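PDB 3OM4: levansucrase from Bacillus megaterium, which belongs to the levansucrase/invertase family of bacterial proteins, built on a five-bladed beta-propeller. Local coordinates for residues S6-N11 with Y260-Y265. The protein carries 1 engineered substitution. Numbering follows the deposited sequence.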
# COMPACT_ATOMS: atom_id res chain seq x y z
N SER A 6 31.77 -9.53 20.03
CA SER A 6 30.73 -10.58 20.22
C SER A 6 29.84 -10.70 18.97
O SER A 6 30.20 -10.23 17.89
CB SER A 6 29.87 -10.26 21.45
OG SER A 6 28.99 -9.18 21.20
N LYS A 7 28.68 -11.34 19.14
CA LYS A 7 27.68 -11.44 18.08
C LYS A 7 26.98 -10.11 17.79
O LYS A 7 26.34 -9.96 16.75
CB LYS A 7 26.64 -12.51 18.45
CG LYS A 7 27.10 -13.95 18.25
CD LYS A 7 26.94 -14.41 16.81
CE LYS A 7 25.49 -14.73 16.46
NZ LYS A 7 25.29 -14.79 14.99
N ASP A 8 27.10 -9.16 18.72
CA ASP A 8 26.48 -7.84 18.57
C ASP A 8 27.18 -7.02 17.49
O ASP A 8 28.41 -7.02 17.40
CB ASP A 8 26.50 -7.07 19.89
CG ASP A 8 25.62 -7.70 20.96
OD1 ASP A 8 24.73 -8.50 20.62
OD2 ASP A 8 25.83 -7.37 22.15
N PHE A 9 26.39 -6.33 16.69
CA PHE A 9 26.92 -5.46 15.64
C PHE A 9 25.94 -4.35 15.28
O PHE A 9 24.86 -4.26 15.86
CB PHE A 9 27.33 -6.27 14.39
CG PHE A 9 26.17 -6.87 13.63
CD1 PHE A 9 25.76 -6.31 12.42
CD2 PHE A 9 25.51 -8.00 14.10
CE1 PHE A 9 24.70 -6.86 11.69
CE2 PHE A 9 24.45 -8.56 13.38
CZ PHE A 9 24.05 -7.99 12.18
N ASN A 10 26.35 -3.51 14.34
CA ASN A 10 25.55 -2.37 13.93
C ASN A 10 25.81 -2.06 12.46
O ASN A 10 26.84 -1.49 12.11
CB ASN A 10 25.86 -1.15 14.81
CG ASN A 10 24.94 0.03 14.54
OD1 ASN A 10 24.15 0.03 13.59
ND2 ASN A 10 25.05 1.05 15.37
N ASN A 11 24.86 -2.47 11.62
CA ASN A 11 24.89 -2.25 10.18
C ASN A 11 23.61 -1.57 9.72
O ASN A 11 22.54 -2.18 9.80
CB ASN A 11 24.99 -3.59 9.44
CG ASN A 11 26.41 -4.10 9.33
OD1 ASN A 11 27.34 -3.54 9.90
ND2 ASN A 11 26.58 -5.19 8.59
N TYR A 260 20.71 -9.40 16.34
CA TYR A 260 21.91 -8.82 16.96
C TYR A 260 22.32 -7.48 16.36
O TYR A 260 23.31 -6.88 16.80
CB TYR A 260 23.08 -9.80 16.88
CG TYR A 260 22.85 -11.10 17.62
CD1 TYR A 260 23.34 -11.28 18.91
CD2 TYR A 260 22.15 -12.14 17.02
CE1 TYR A 260 23.13 -12.47 19.60
CE2 TYR A 260 21.93 -13.34 17.69
CZ TYR A 260 22.42 -13.50 18.98
OH TYR A 260 22.21 -14.69 19.64
N ASN A 261 21.59 -7.02 15.35
CA ASN A 261 21.90 -5.75 14.69
C ASN A 261 21.26 -4.55 15.39
O ASN A 261 20.05 -4.36 15.33
CB ASN A 261 21.48 -5.80 13.21
CG ASN A 261 22.00 -4.61 12.41
OD1 ASN A 261 22.46 -3.61 12.96
ND2 ASN A 261 21.91 -4.72 11.08
N ARG A 262 22.10 -3.73 16.02
CA ARG A 262 21.64 -2.54 16.76
C ARG A 262 20.86 -1.54 15.90
O ARG A 262 20.01 -0.82 16.42
CB ARG A 262 22.82 -1.83 17.43
CG ARG A 262 23.53 -2.64 18.51
CD ARG A 262 24.75 -1.89 19.01
NE ARG A 262 25.59 -2.72 19.88
CZ ARG A 262 25.55 -2.69 21.21
NH1 ARG A 262 24.72 -1.88 21.85
NH2 ARG A 262 26.36 -3.48 21.91
N ALA A 263 21.14 -1.51 14.60
CA ALA A 263 20.47 -0.59 13.66
C ALA A 263 18.95 -0.72 13.68
O ALA A 263 18.23 0.26 13.43
CB ALA A 263 21.00 -0.79 12.25
N TYR A 264 18.46 -1.93 13.95
CA TYR A 264 17.02 -2.20 13.96
C TYR A 264 16.36 -1.86 15.29
O TYR A 264 15.14 -1.75 15.37
CB TYR A 264 16.75 -3.67 13.62
CG TYR A 264 17.41 -4.11 12.34
CD1 TYR A 264 17.41 -3.29 11.21
CD2 TYR A 264 18.03 -5.36 12.25
CE1 TYR A 264 18.02 -3.70 10.03
CE2 TYR A 264 18.63 -5.78 11.07
CZ TYR A 264 18.62 -4.95 9.97
OH TYR A 264 19.21 -5.36 8.80
N TYR A 265 17.17 -1.71 16.33
CA TYR A 265 16.67 -1.44 17.66
C TYR A 265 16.55 0.05 17.95
O TYR A 265 15.53 0.52 18.45
CB TYR A 265 17.57 -2.11 18.70
CG TYR A 265 17.41 -3.61 18.75
CD1 TYR A 265 16.70 -4.21 19.78
CD2 TYR A 265 17.97 -4.43 17.77
CE1 TYR A 265 16.53 -5.59 19.83
CE2 TYR A 265 17.81 -5.82 17.81
CZ TYR A 265 17.09 -6.38 18.85
OH TYR A 265 16.92 -7.74 18.92
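F9 and N261 form a single parallel beta bridge, with both backbone bonds made by F9: its N donates to Y260 O (3.1 Å) and its O accepts from R262 N (2.8 Å) in a nearly straight bond. The CA of N261 adds a CA-H...O contact to F9 O. Two residues beyond F9, the side-chain amide of N261 grips the backbone of N11. ND2 donates in the carbonyl plane to a lone pair of N11 O (2.9 Å), while OD1 accepts from N11 N (3.0 Å). That same OD1 closes an Asx turn with A263 N; the two donors reach OD1 from opposite faces of its plane and, with the ND2 bond, hold the amide's rotation. With chi1 at -170°, CG lies opposite the backbone N, carrying the amide across to N11. Packing centres on two rings. The F9 ring lies with one face over N261 CA, and its CZ meets N261 CB at 3.5 Å. K7, bent at chi2 and chi3, folds back over Y260, so that CE sits above the ring face (4.2 Å to the centroid) and NZ makes an off-centre cation-pi contact; NZ also pairs with D257. At the ring edge lies D8 OD1, 3.5 Å from Y260 CD1. D8 and R262 form a long salt bridge (OD2 to NH2 3.9 Å), no N-H pointing at the oxygen. D8 also bonds to K276 and Q273, and R262 to N269, all on helix 269-281. This surface contact joins the N-terminal loop before strand 16-17 to the loop leading into that helix.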